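Local structure of translation initiation factor eIF2 assembly protein (Schizosaccharomyces pombe, 4ZGP) at residues Pro46-Ile51 against Val181-Phe186. The protein acts as an ATP-dependent chaperone that binds the gamma subunit of eIF2 and so lets it assemble with the alpha and beta subunits. Residues are numbered along the deposited sequence; the frame is centred on the assembly and turned at random.
Sequences PKAKVI and VLKEWF. With ADP (adenosine-5'-diphosphate), chain C.
In the nucleotide site of this ATP-grasp protein, strand 180-184 runs antiparallel to the edge strand 48-51 and leads into the segment that holds the adenine of ADP. Lys-49 and Leu-182 form the hydrogen-bonded pair, N to O 2.9 Å in both directions, and Glu-184 N extends the ladder to Lys-47 O. A water donates to Lys-47 O and, at a short distance, to Glu-184 O, between the two segments where they part. Glu-184 O also accepts adenine N6 at 2.9 Å, while Phe-186 N points almost straight (175°) at N1, 3.2 Å away; the two backbone groups together read the adenine edge. Lys-183, its chain bent at chi3 (-63°), brings NZ to N7 at 2.8 Å and to the alpha-phosphate oxygen O2A at 3.0 Å, tying base to phosphate. With CG between the backbone N and the carbonyl carbon (chi1 54°), the Phe-186 ring meets Pro-46 CB obliquely at CE1 (3.6 Å); across the ring plane adenine N1 lies above it, offset toward the rim. An alanine in place of Phe-186 would probably leave one adenine face uncovered around N1 and N6 and open a gap beside Pro-46. Ala-48, Val-50, Val-181 and Lys-183 pack on Phe-34 of helix 34-40; on the other face Leu-182 meets Ile-101 and Ala-104 of helix 95-107, and strand 112-115 completes the three-stranded sheet beside 180-184.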
ATOM      1  N   PRO A  46      -3.052   5.428  -9.509  1.00 27.35           N
ATOM      2  CA  PRO A  46      -2.834   6.880  -9.560  1.00 29.22           C
ATOM      3  C   PRO A  46      -1.371   7.242  -9.753  1.00 28.32           C
ATOM      4  O   PRO A  46      -0.460   6.519  -9.334  1.00 25.97           O
ATOM      5  CB  PRO A  46      -3.352   7.355  -8.204  1.00 34.51           C
ATOM      6  CG  PRO A  46      -4.378   6.304  -7.807  1.00 30.57           C
ATOM      7  CD  PRO A  46      -3.734   5.019  -8.269  1.00 29.71           C
ATOM      8  N   LYS A  47      -1.143   8.373 -10.420  1.00 27.78           N
ATOM      9  CA  LYS A  47       0.213   8.765 -10.779  1.00 29.95           C
ATOM     10  C   LYS A  47       1.159   8.844  -9.581  1.00 28.44           C
ATOM     11  O   LYS A  47       0.772   9.260  -8.480  1.00 28.64           O
ATOM     12  CB  LYS A  47       0.187  10.120 -11.506  1.00 28.84           C
ATOM     13  CG  LYS A  47       1.531  10.539 -12.074  1.00 39.86           C
ATOM     14  CD  LYS A  47       1.414  11.852 -12.859  1.00 47.56           C
ATOM     15  CE  LYS A  47       2.723  12.205 -13.568  1.00 50.90           C
ATOM     16  NZ  LYS A  47       2.793  13.659 -13.905  1.00 55.79           N
ATOM     17  N   ALA A  48       2.403   8.455  -9.806  1.00 23.21           N
ATOM     18  CA  ALA A  48       3.403   8.456  -8.746  1.00 27.77           C
ATOM     19  C   ALA A  48       4.797   8.612  -9.317  1.00 31.09           C
ATOM     20  O   ALA A  48       5.032   8.321 -10.495  1.00 33.67           O
ATOM     21  CB  ALA A  48       3.307   7.152  -7.902  1.00 28.19           C
ATOM     22  N   LYS A  49       5.720   9.098  -8.491  1.00 25.57           N
ATOM     23  CA  LYS A  49       7.135   9.128  -8.851  1.00 28.72           C
ATOM     24  C   LYS A  49       7.904   8.279  -7.880  1.00 30.06           C
ATOM     25  O   LYS A  49       7.597   8.245  -6.685  1.00 31.29           O
ATOM     26  CB  LYS A  49       7.705  10.556  -8.834  1.00 29.94           C
ATOM     27  CG  LYS A  49       7.038  11.508  -9.808  1.00 39.37           C
ATOM     28  CD  LYS A  49       7.550  11.307 -11.226  1.00 39.61           C
ATOM     29  CE  LYS A  49       6.938  12.318 -12.189  1.00 50.57           C
ATOM     30  NZ  LYS A  49       7.476  12.172 -13.576  1.00 52.13           N
ATOM     31  N   VAL A  50       8.909   7.577  -8.378  1.00 26.12           N
ATOM     32  CA  VAL A  50       9.732   6.768  -7.500  1.00 25.79           C
ATOM     33  C   VAL A  50      11.179   7.237  -7.491  1.00 31.62           C
ATOM     34  O   VAL A  50      11.809   7.345  -8.542  1.00 35.16           O
ATOM     35  CB  VAL A  50       9.681   5.271  -7.901  1.00 30.99           C
ATOM     36  CG1 VAL A  50      10.473   4.443  -6.923  1.00 28.24           C
ATOM     37  CG2 VAL A  50       8.249   4.793  -7.922  1.00 28.52           C
ATOM     38  N   ILE A  51      11.699   7.519  -6.304  1.00 28.36           N
ATOM     39  CA  ILE A  51      13.121   7.813  -6.156  1.00 31.59           C
ATOM     40  C   ILE A  51      13.865   6.578  -5.664  1.00 28.39           C
ATOM     41  O   ILE A  51      13.717   6.164  -4.517  1.00 30.98           O
ATOM     42  CB  ILE A  51      13.347   8.981  -5.196  1.00 30.93           C
ATOM     43  CG1 ILE A  51      12.670  10.230  -5.749  1.00 32.90           C
ATOM     44  CG2 ILE A  51      14.847   9.216  -5.002  1.00 39.01           C
ATOM     45  CD1 ILE A  51      12.608  11.383  -4.752  1.00 37.79           C
ATOM     46  N   VAL A 181       8.765   6.597  -2.477  1.00 23.64           N
ATOM     47  CA  VAL A 181       7.630   6.737  -3.357  1.00 23.82           C
ATOM     48  C   VAL A 181       6.860   7.994  -3.007  1.00 25.50           C
ATOM     49  O   VAL A 181       6.508   8.213  -1.861  1.00 26.28           O
ATOM     50  CB  VAL A 181       6.685   5.505  -3.251  1.00 24.86           C
ATOM     51  CG1 VAL A 181       5.484   5.680  -4.158  1.00 23.98           C
ATOM     52  CG2 VAL A 181       7.451   4.228  -3.584  1.00 25.54           C
ATOM     53  N   LEU A 182       6.603   8.814  -4.012  1.00 25.76           N
ATOM     54  CA  LEU A 182       5.724   9.956  -3.851  1.00 27.59           C
ATOM     55  C   LEU A 182       4.513   9.777  -4.765  1.00 26.75           C
ATOM     56  O   LEU A 182       4.602   9.893  -5.986  1.00 25.98           O
ATOM     57  CB  LEU A 182       6.481  11.260  -4.177  1.00 25.37           C
ATOM     58  CG  LEU A 182       7.724  11.466  -3.310  1.00 29.18           C
ATOM     59  CD1 LEU A 182       8.544  12.649  -3.804  1.00 40.08           C
ATOM     60  CD2 LEU A 182       7.343  11.648  -1.821  1.00 31.39           C
ATOM     61  N   LYS A 183       3.369   9.470  -4.168  1.00 22.50           N
ATOM     62  CA  LYS A 183       2.130   9.352  -4.923  1.00 24.83           C
ATOM     63  C   LYS A 183       1.435  10.677  -5.028  1.00 28.26           C
ATOM     64  O   LYS A 183       1.351  11.387  -4.039  1.00 27.20           O
ATOM     65  CB  LYS A 183       1.207   8.343  -4.243  1.00 26.88           C
ATOM     66  CG  LYS A 183       1.917   6.997  -4.114  1.00 28.16           C
ATOM     67  CD  LYS A 183       1.048   5.967  -3.500  1.00 32.80           C
ATOM     68  CE  LYS A 183       0.675   6.348  -2.095  1.00 27.26           C
ATOM     69  NZ  LYS A 183      -0.522   5.549  -1.736  1.00 41.47           N
ATOM     70  N   GLU A 184       0.892  10.998  -6.198  1.00 25.48           N
ATOM     71  CA  GLU A 184       0.093  12.215  -6.304  1.00 27.46           C
ATOM     72  C   GLU A 184      -1.076  12.143  -5.332  1.00 34.04           C
ATOM     73  O   GLU A 184      -1.805  11.164  -5.314  1.00 27.85           O
ATOM     74  CB  GLU A 184      -0.425  12.433  -7.719  1.00 27.53           C
ATOM     75  CG  GLU A 184      -1.344  13.638  -7.806  1.00 34.83           C
ATOM     76  CD  GLU A 184      -1.512  14.151  -9.213  1.00 43.28           C
ATOM     77  OE1 GLU A 184      -0.806  13.662 -10.126  1.00 39.21           O
ATOM     78  OE2 GLU A 184      -2.357  15.052  -9.396  1.00 43.22           O
ATOM     79  N   TRP A 185      -1.235  13.173  -4.508  1.00 27.75           N
ATOM     80  CA  TRP A 185      -2.344  13.229  -3.579  1.00 26.72           C
ATOM     81  C   TRP A 185      -3.637  13.539  -4.304  1.00 33.55           C
ATOM     82  O   TRP A 185      -3.674  14.349  -5.222  1.00 32.97           O
ATOM     83  CB  TRP A 185      -2.088  14.271  -2.485  1.00 31.75           C
ATOM     84  CG  TRP A 185      -3.259  14.459  -1.547  1.00 32.23           C
ATOM     85  CD1 TRP A 185      -3.506  13.771  -0.389  1.00 32.14           C
ATOM     86  CD2 TRP A 185      -4.329  15.393  -1.692  1.00 35.35           C
ATOM     87  NE1 TRP A 185      -4.666  14.219   0.192  1.00 36.07           N
ATOM     88  CE2 TRP A 185      -5.193  15.213  -0.591  1.00 36.50           C
ATOM     89  CE3 TRP A 185      -4.651  16.354  -2.656  1.00 35.17           C
ATOM     90  CZ2 TRP A 185      -6.350  15.965  -0.423  1.00 43.39           C
ATOM     91  CZ3 TRP A 185      -5.801  17.106  -2.484  1.00 40.97           C
ATOM     92  CH2 TRP A 185      -6.637  16.906  -1.378  1.00 41.25           C
ATOM     93  N   PHE A 186      -4.710  12.879  -3.895  1.00 30.37           N
ATOM     94  CA  PHE A 186      -6.025  13.268  -4.345  1.00 32.72           C
ATOM     95  C   PHE A 186      -7.002  13.010  -3.207  1.00 38.47           C
ATOM     96  O   PHE A 186      -6.815  12.096  -2.404  1.00 32.44           O
ATOM     97  CB  PHE A 186      -6.421  12.514  -5.612  1.00 41.63           C
ATOM     98  CG  PHE A 186      -6.321  11.036  -5.479  1.00 37.58           C
ATOM     99  CD1 PHE A 186      -5.096  10.387  -5.635  1.00 36.92           C
ATOM    100  CD2 PHE A 186      -7.448  10.283  -5.173  1.00 41.42           C
ATOM    101  CE1 PHE A 186      -5.002   9.004  -5.500  1.00 34.56           C
ATOM    102  CE2 PHE A 186      -7.357   8.902  -5.042  1.00 39.51           C
ATOM    103  CZ  PHE A 186      -6.130   8.270  -5.204  1.00 39.96           C
TER
HETATM  104  PB  ADP C 301      -1.538   0.476   2.783  0.69 45.51           P
HETATM  105  O1B ADP C 301      -1.821  -0.553   1.699  0.69 40.65           O
HETATM  106  O2B ADP C 301      -0.167   0.339   3.419  0.69 37.78           O
HETATM  107  O3B ADP C 301      -2.728   0.634   3.707  0.69 37.41           O
HETATM  108  PA  ADP C 301      -2.246   2.489   0.822  0.69 35.58           P
HETATM  109  O1A ADP C 301      -3.210   1.415   0.381  0.69 42.32           O
HETATM  110  O2A ADP C 301      -1.280   3.165  -0.136  0.69 36.30           O
HETATM  111  O3A ADP C 301      -1.359   1.914   2.045  0.69 44.21           O
HETATM  112  O5' ADP C 301      -3.133   3.643   1.500  0.69 44.51           O
HETATM  113  C5' ADP C 301      -3.239   3.804   2.915  0.69 38.19           C
HETATM  114  C4' ADP C 301      -4.356   4.815   3.106  0.69 41.03           C
HETATM  115  O4' ADP C 301      -3.877   6.118   2.767  0.69 37.77           O
HETATM  116  C3' ADP C 301      -5.509   4.520   2.160  0.69 38.87           C
HETATM  117  O3' ADP C 301      -6.570   3.837   2.836  0.69 41.30           O
HETATM  118  C2' ADP C 301      -5.958   5.872   1.647  0.69 41.25           C
HETATM  119  O2' ADP C 301      -7.120   6.328   2.346  0.69 45.64           O
HETATM  120  C1' ADP C 301      -4.809   6.817   1.935  0.69 36.94           C
HETATM  121  N9  ADP C 301      -4.158   7.134   0.640  0.69 36.80           N
HETATM  122  C8  ADP C 301      -3.317   6.317  -0.030  0.69 36.24           C
HETATM  123  N7  ADP C 301      -2.893   6.899  -1.185  0.69 39.00           N
HETATM  124  C5  ADP C 301      -3.473   8.119  -1.263  0.69 34.50           C
HETATM  125  C6  ADP C 301      -3.443   9.249  -2.220  0.69 34.40           C
HETATM  126  N6  ADP C 301      -2.683   9.159  -3.343  0.69 32.35           N
HETATM  127  N1  ADP C 301      -4.188  10.350  -1.934  0.69 28.14           N
HETATM  128  C2  ADP C 301      -4.925  10.415  -0.803  0.69 35.16           C
HETATM  129  N3  ADP C 301      -4.999   9.426   0.112  0.69 37.18           N
HETATM  130  C4  ADP C 301      -4.303   8.270  -0.058  0.69 39.63           C
HETATM  131  O   HOH W   1      -1.490   8.866  -6.365  1.00 38.30           O